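Local atomic coordinates of putative L-alanine-DL-glutamate epimerase (Burkholderia xenovorans, PDB entry 3GO2), a protein that probably acts as a magnesium-dependent racemase or epimerase of the mandelate racemase/muconate lactonizing enzyme family, although its physiological substrate is uncertain. Residues S35-F41 with F320-C325; T293-V298 with I328-F332. All coordinates share one frame; numbering follows the deposited sequence.

Contact 1: S35-F41 with F320-C325; sequences SEFDEGF and FYGHLC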
loop_
_atom_site.group_PDB
_atom_site.type_symbol
_atom_site.label_atom_id
_atom_site.label_comp_id
_atom_site.label_asym_id
_atom_site.label_seq_id
_atom_site.Cartn_x
_atom_site.Cartn_y
_atom_site.Cartn_z
ATOM N N SER A 35 2.388 15.474 41.998
ATOM C CA SER A 35 1.620 14.628 41.077
ATOM C C SER A 35 1.205 13.355 41.776
ATOM O O SER A 35 1.659 13.051 42.886
ATOM C CB SER A 35 2.460 14.293 39.832
ATOM O OG SER A 35 3.532 13.426 40.172
ATOM N N GLU A 36 0.330 12.610 41.124
ATOM C CA GLU A 36 -0.085 11.296 41.605
ATOM C C GLU A 36 0.275 10.315 40.501
ATOM O O GLU A 36 0.201 10.668 39.340
ATOM C CB GLU A 36 -1.564 11.267 41.974
ATOM C CG GLU A 36 -2.041 9.895 42.468
ATOM C CD GLU A 36 -3.509 9.870 42.862
ATOM O OE1 GLU A 36 -4.105 10.940 42.996
ATOM O OE2 GLU A 36 -4.057 8.748 43.041
ATOM N N PHE A 37 0.767 9.140 40.870
ATOM C CA PHE A 37 1.053 8.056 39.916
ATOM C C PHE A 37 0.595 6.709 40.499
ATOM O O PHE A 37 0.118 6.638 41.619
ATOM C CB PHE A 37 2.534 8.050 39.501
ATOM C CG PHE A 37 3.509 7.680 40.590
ATOM C CD1 PHE A 37 4.003 6.373 40.712
ATOM C CD2 PHE A 37 3.951 8.627 41.478
ATOM C CE1 PHE A 37 4.949 6.050 41.687
ATOM C CE2 PHE A 37 4.866 8.301 42.475
ATOM C CZ PHE A 37 5.349 7.005 42.590
ATOM N N ASP A 38 0.726 5.641 39.720
ATOM C CA ASP A 38 0.177 4.349 40.057
ATOM C C ASP A 38 1.157 3.242 39.711
ATOM O O ASP A 38 1.859 3.322 38.689
ATOM C CB ASP A 38 -1.131 4.179 39.285
ATOM C CG ASP A 38 -1.708 2.802 39.403
ATOM O OD1 ASP A 38 -2.445 2.573 40.390
ATOM O OD2 ASP A 38 -1.440 1.969 38.497
ATOM N N GLU A 39 1.197 2.217 40.553
ATOM C CA GLU A 39 1.940 0.987 40.247
ATOM C C GLU A 39 1.023 -0.231 40.127
ATOM O O GLU A 39 1.428 -1.265 39.574
ATOM C CB GLU A 39 2.980 0.701 41.308
ATOM C CG GLU A 39 4.123 1.694 41.310
ATOM C CD GLU A 39 5.230 1.345 42.247
ATOM O OE1 GLU A 39 5.106 0.346 42.974
ATOM O OE2 GLU A 39 6.234 2.082 42.257
ATOM N N GLY A 40 -0.195 -0.112 40.642
ATOM C CA GLY A 40 -1.167 -1.222 40.612
ATOM C C GLY A 40 -1.640 -1.732 39.265
ATOM O O GLY A 40 -1.885 -2.937 39.121
ATOM N N PHE A 41 -1.773 -0.843 38.285
ATOM C CA PHE A 41 -2.261 -1.213 36.952
ATOM C C PHE A 41 -1.106 -1.732 36.105
ATOM O O PHE A 41 -0.756 -1.161 35.072
ATOM C CB PHE A 41 -2.959 -0.037 36.285
ATOM C CG PHE A 41 -3.874 -0.426 35.134
ATOM C CD1 PHE A 41 -4.891 -1.350 35.322
ATOM C CD2 PHE A 41 -3.756 0.187 33.892
ATOM C CE1 PHE A 41 -5.737 -1.706 34.283
ATOM C CE2 PHE A 41 -4.612 -0.154 32.847
ATOM C CZ PHE A 41 -5.605 -1.113 33.056
ATOM N N PHE A 320 -8.829 6.994 36.917
ATOM C CA PHE A 320 -9.455 6.026 37.821
ATOM C C PHE A 320 -8.656 5.844 39.121
ATOM O O PHE A 320 -8.622 4.769 39.725
ATOM C CB PHE A 320 -9.735 4.704 37.085
ATOM C CG PHE A 320 -8.537 3.836 36.867
ATOM C CD1 PHE A 320 -8.426 2.602 37.529
ATOM C CD2 PHE A 320 -7.513 4.224 36.018
ATOM C CE1 PHE A 320 -7.311 1.792 37.317
ATOM C CE2 PHE A 320 -6.404 3.413 35.828
ATOM C CZ PHE A 320 -6.301 2.221 36.477
ATOM N N TYR A 321 -8.044 6.935 39.560
ATOM C CA TYR A 321 -7.154 6.925 40.698
ATOM C C TYR A 321 -7.734 7.880 41.755
ATOM O O TYR A 321 -8.959 7.971 41.921
ATOM C CB TYR A 321 -5.775 7.391 40.233
ATOM C CG TYR A 321 -5.262 6.796 38.916
ATOM C CD1 TYR A 321 -4.618 5.562 38.906
ATOM C CD2 TYR A 321 -5.379 7.508 37.696
ATOM C CE1 TYR A 321 -4.089 5.004 37.693
ATOM C CE2 TYR A 321 -4.881 6.969 36.463
ATOM C CZ TYR A 321 -4.227 5.715 36.485
ATOM O OH TYR A 321 -3.695 5.156 35.323
ATOM N N GLY A 322 -6.872 8.616 42.454
ATOM C CA GLY A 322 -7.320 9.517 43.510
ATOM C C GLY A 322 -7.714 10.898 43.017
ATOM O O GLY A 322 -7.678 11.196 41.814
ATOM N N HIS A 323 -8.079 11.767 43.960
ATOM C CA HIS A 323 -8.538 13.115 43.585
ATOM C C HIS A 323 -7.492 13.912 42.846
ATOM O O HIS A 323 -7.834 14.715 41.998
ATOM C CB HIS A 323 -8.969 13.946 44.804
ATOM C CG HIS A 323 -10.279 13.541 45.393
ATOM N ND1 HIS A 323 -11.232 12.820 44.703
ATOM C CD2 HIS A 323 -10.802 13.777 46.624
ATOM C CE1 HIS A 323 -12.287 12.645 45.475
ATOM N NE2 HIS A 323 -12.051 13.214 46.647
ATOM N N LEU A 324 -6.215 13.763 43.183
ATOM C CA LEU A 324 -5.198 14.545 42.473
ATOM C C LEU A 324 -5.144 14.160 40.985
ATOM O O LEU A 324 -5.036 15.038 40.122
ATOM C CB LEU A 324 -3.836 14.451 43.142
ATOM C CG LEU A 324 -2.682 15.174 42.452
ATOM C CD1 LEU A 324 -3.029 16.629 42.142
ATOM C CD2 LEU A 324 -1.416 15.109 43.303
ATOM N N CYS A 325 -5.242 12.877 40.678
ATOM C CA CYS A 325 -5.325 12.462 39.269
ATOM C C CYS A 325 -6.523 13.088 38.578
ATOM O O CYS A 325 -6.427 13.486 37.415
ATOM C CB CYS A 325 -5.376 10.955 39.124
ATOM S SG CYS A 325 -3.790 10.163 39.497
#

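Contact 2: T293-V298 with I328-F332; sequences TIWNGV and INANF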
loop_
_atom_site.group_PDB
_atom_site.type_symbol
_atom_site.label_atom_id
_atom_site.label_comp_id
_atom_site.label_asym_id
_atom_site.label_seq_id
_atom_site.Cartn_x
_atom_site.Cartn_y
_atom_site.Cartn_z
ATOM N N THR A 293 -2.798 10.639 30.831
ATOM C CA THR A 293 -1.956 11.786 31.090
ATOM C C THR A 293 -1.179 11.620 32.388
ATOM O O THR A 293 -0.169 12.288 32.598
ATOM C CB THR A 293 -2.735 13.127 31.124
ATOM O OG1 THR A 293 -3.343 13.317 32.403
ATOM C CG2 THR A 293 -3.774 13.214 30.002
ATOM N N ILE A 294 -1.668 10.758 33.271
ATOM C CA ILE A 294 -0.966 10.419 34.504
ATOM C C ILE A 294 0.330 9.646 34.162
ATOM O O ILE A 294 1.410 9.912 34.703
ATOM C CB ILE A 294 -1.893 9.570 35.414
ATOM C CG1 ILE A 294 -3.199 10.302 35.726
ATOM C CG2 ILE A 294 -1.161 9.139 36.680
ATOM C CD1 ILE A 294 -3.043 11.765 36.172
ATOM N N TRP A 295 0.211 8.702 33.242
ATOM C CA TRP A 295 1.339 7.967 32.710
ATOM C C TRP A 295 2.266 8.835 31.821
ATOM O O TRP A 295 3.491 8.792 31.946
ATOM C CB TRP A 295 0.798 6.821 31.854
ATOM C CG TRP A 295 0.355 5.630 32.628
ATOM C CD1 TRP A 295 -0.012 5.583 33.941
ATOM C CD2 TRP A 295 0.261 4.294 32.134
ATOM N NE1 TRP A 295 -0.324 4.287 34.298
ATOM C CE2 TRP A 295 -0.162 3.481 33.200
ATOM C CE3 TRP A 295 0.494 3.708 30.882
ATOM C CZ2 TRP A 295 -0.343 2.099 33.060
ATOM C CZ3 TRP A 295 0.332 2.338 30.756
ATOM C CH2 TRP A 295 -0.094 1.559 31.831
ATOM N N ASN A 296 1.673 9.567 30.874
ATOM C CA ASN A 296 2.471 10.286 29.851
ATOM C C ASN A 296 3.101 11.587 30.322
ATOM O O ASN A 296 4.119 12.034 29.788
ATOM C CB ASN A 296 1.613 10.558 28.610
ATOM C CG ASN A 296 1.608 9.402 27.646
ATOM O OD1 ASN A 296 2.499 9.297 26.799
ATOM N ND2 ASN A 296 0.580 8.570 27.723
ATOM N N GLY A 297 2.484 12.201 31.335
ATOM C CA GLY A 297 2.686 13.611 31.621
ATOM C C GLY A 297 1.706 14.414 30.801
ATOM O O GLY A 297 1.436 14.122 29.623
ATOM N N VAL A 298 1.148 15.455 31.402
ATOM C CA VAL A 298 0.193 16.271 30.697
ATOM C C VAL A 298 0.788 17.043 29.516
ATOM O O VAL A 298 0.086 17.251 28.520
ATOM C CB VAL A 298 -0.544 17.232 31.719
ATOM C CG1 VAL A 298 -1.296 18.347 31.005
ATOM C CG2 VAL A 298 -1.470 16.402 32.615
ATOM N N ILE A 328 -5.588 16.644 37.865
ATOM C CA ILE A 328 -4.608 16.693 36.771
ATOM C C ILE A 328 -5.336 16.614 35.430
ATOM O O ILE A 328 -5.149 17.451 34.525
ATOM C CB ILE A 328 -3.571 15.553 36.929
ATOM C CG1 ILE A 328 -2.674 15.854 38.119
ATOM C CG2 ILE A 328 -2.661 15.393 35.688
ATOM C CD1 ILE A 328 -1.786 14.677 38.534
ATOM N N ASN A 329 -6.188 15.603 35.332
ATOM C CA ASN A 329 -6.969 15.357 34.127
ATOM C C ASN A 329 -7.964 16.472 33.833
ATOM O O ASN A 329 -8.222 16.790 32.664
ATOM C CB ASN A 329 -7.648 14.000 34.232
ATOM C CG ASN A 329 -6.703 12.860 33.944
ATOM O OD1 ASN A 329 -6.031 12.853 32.904
ATOM N ND2 ASN A 329 -6.611 11.906 34.863
ATOM N N ALA A 330 -8.528 17.091 34.876
ATOM C CA ALA A 330 -9.431 18.231 34.669
ATOM C C ALA A 330 -8.736 19.376 33.946
ATOM O O ALA A 330 -9.338 20.052 33.102
ATOM C CB ALA A 330 -9.994 18.728 35.986
ATOM N N ASN A 331 -7.469 19.618 34.271
ATOM C CA ASN A 331 -6.749 20.687 33.625
ATOM C C ASN A 331 -6.427 20.390 32.152
ATOM O O ASN A 331 -6.518 21.266 31.301
ATOM C CB ASN A 331 -5.485 21.056 34.414
ATOM C CG ASN A 331 -5.802 21.892 35.640
ATOM O OD1 ASN A 331 -5.807 23.122 35.565
ATOM N ND2 ASN A 331 -6.088 21.243 36.771
ATOM N N PHE A 332 -6.042 19.143 31.869
ATOM C CA PHE A 332 -5.892 18.667 30.497
ATOM C C PHE A 332 -7.203 18.819 29.731
ATOM O O PHE A 332 -7.234 19.359 28.612
ATOM C CB PHE A 332 -5.480 17.204 30.547
ATOM C CG PHE A 332 -5.490 16.505 29.221
ATOM C CD1 PHE A 332 -4.438 16.641 28.323
ATOM C CD2 PHE A 332 -6.532 15.662 28.888
ATOM C CE1 PHE A 332 -4.459 15.938 27.088
ATOM C CE2 PHE A 332 -6.546 14.979 27.676
ATOM C CZ PHE A 332 -5.502 15.106 26.796
HETATM O O HOH W 1 -5.134 10.508 32.229
#

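Contact 1: S35-F41 with F320-C325
Glu-36 reaches across from the end of strand 32-37 and takes hold of the first turn of helix 323-335 with both carboxylate oxygens. OE2 accepts the backbone N of Gly-322, the N-cap residue, at 2.9 Å on the syn side, somewhat out of the carboxylate plane, while OE1 receives the N of Cys-325 at 3.2 Å from above that plane, 50° out of it. The Glu-36 chain is extended, with CG anti to the backbone N (chi1 179°), which carries the carboxylate to the helix end; alongside it lies the sulfur of Cys-325, with SG 3.4 Å from Glu-36 CD. Leu-324 slides past the stem and sets CD2 3.5 Å from Ser-35 C. Further along, CB of Asp-38 meets CE1 of Tyr-321 at 3.5 Å, the carboxylate obliquely turned against the ring. Phe-320 then drives its CZ edge onto one face of Phe-41, a T-shaped pair with planes at 76°. Asp-38 OD2 steadies this loop by an Asx motif, accepting Phe-41 N on its syn lone pair at 2.8 Å. The Tyr-321 hydroxyl is tied to Asp-292, and Phe-41 also packs on the magnesium ligand Glu-269 and on Pro-78 of a second subunit. A buried carboxylate at a helix N-terminus, gripped by two backbone N-H groups, would probably be stabilised as the anion by the helix dipole.

Contact 2: T293-V298 with I328-F332
Phe-332 offers one ring face to Thr-293, whose methyl CG2 stands over the ring centre, 3.7 Å from the centroid and only 7° off the normal, a CH-pi contact. Near the plane of the same ring, at its edge, lies Val-298 CG1. The Asn-329 amide is approached from above its carbonyl plane: Thr-293 OG1 donates to OD1 at 2.8 Å, 45° out of that plane. With chi1 at 82°, OG1 sits between the backbone N and carbonyl carbon and faces Asn-329, leaving CG2 for the ring. A water accepts from Thr-293 N and lies 2.6 Å from Asn-329 OD1, to which it can donate, so this buried oxygen probably has a second donor. The other end of the amide, ND2, is held by Asn-319 and borders Ile-294 CD1. Short helix 293-296 follows barrel strand 288-291, and helix 323-335 follows strand 314-317, so the contact joins successive beta-alpha units of the modified TIM barrel of the enolase superfamily. Gly-297, with positive phi, ends helix 293-296 and turns the backbone into helix 298-310. Beyond the polar pair, Ile-328 CG2 fits between Ile-294 CD1 at 3.7 Å and Val-298 CG2 at 3.4 Å, the latter tighter than ordinary carbon packing.

Overall arrangement
Both contacts are buried and share helix 323-335: contact 1 takes its N-terminal turn, contact 2 its next turns. They differ in what they join. Contact 1 links the N-terminal domain to the barrel domain and runs out toward the magnesium site, whereas contact 2 lies wholly within the barrel domain, farther from the metal. Their chemistry differs too: contact 1 relies on a carboxylate and aromatic rings, while contact 2 combines one neutral polar pair and its water with methyl packing. The two meet at Ile-294, whose CD1 lies 3.8 Å from Cys-325 SG and whose CG2 approaches Glu-36 O; Tyr-321 also packs against Trp-295.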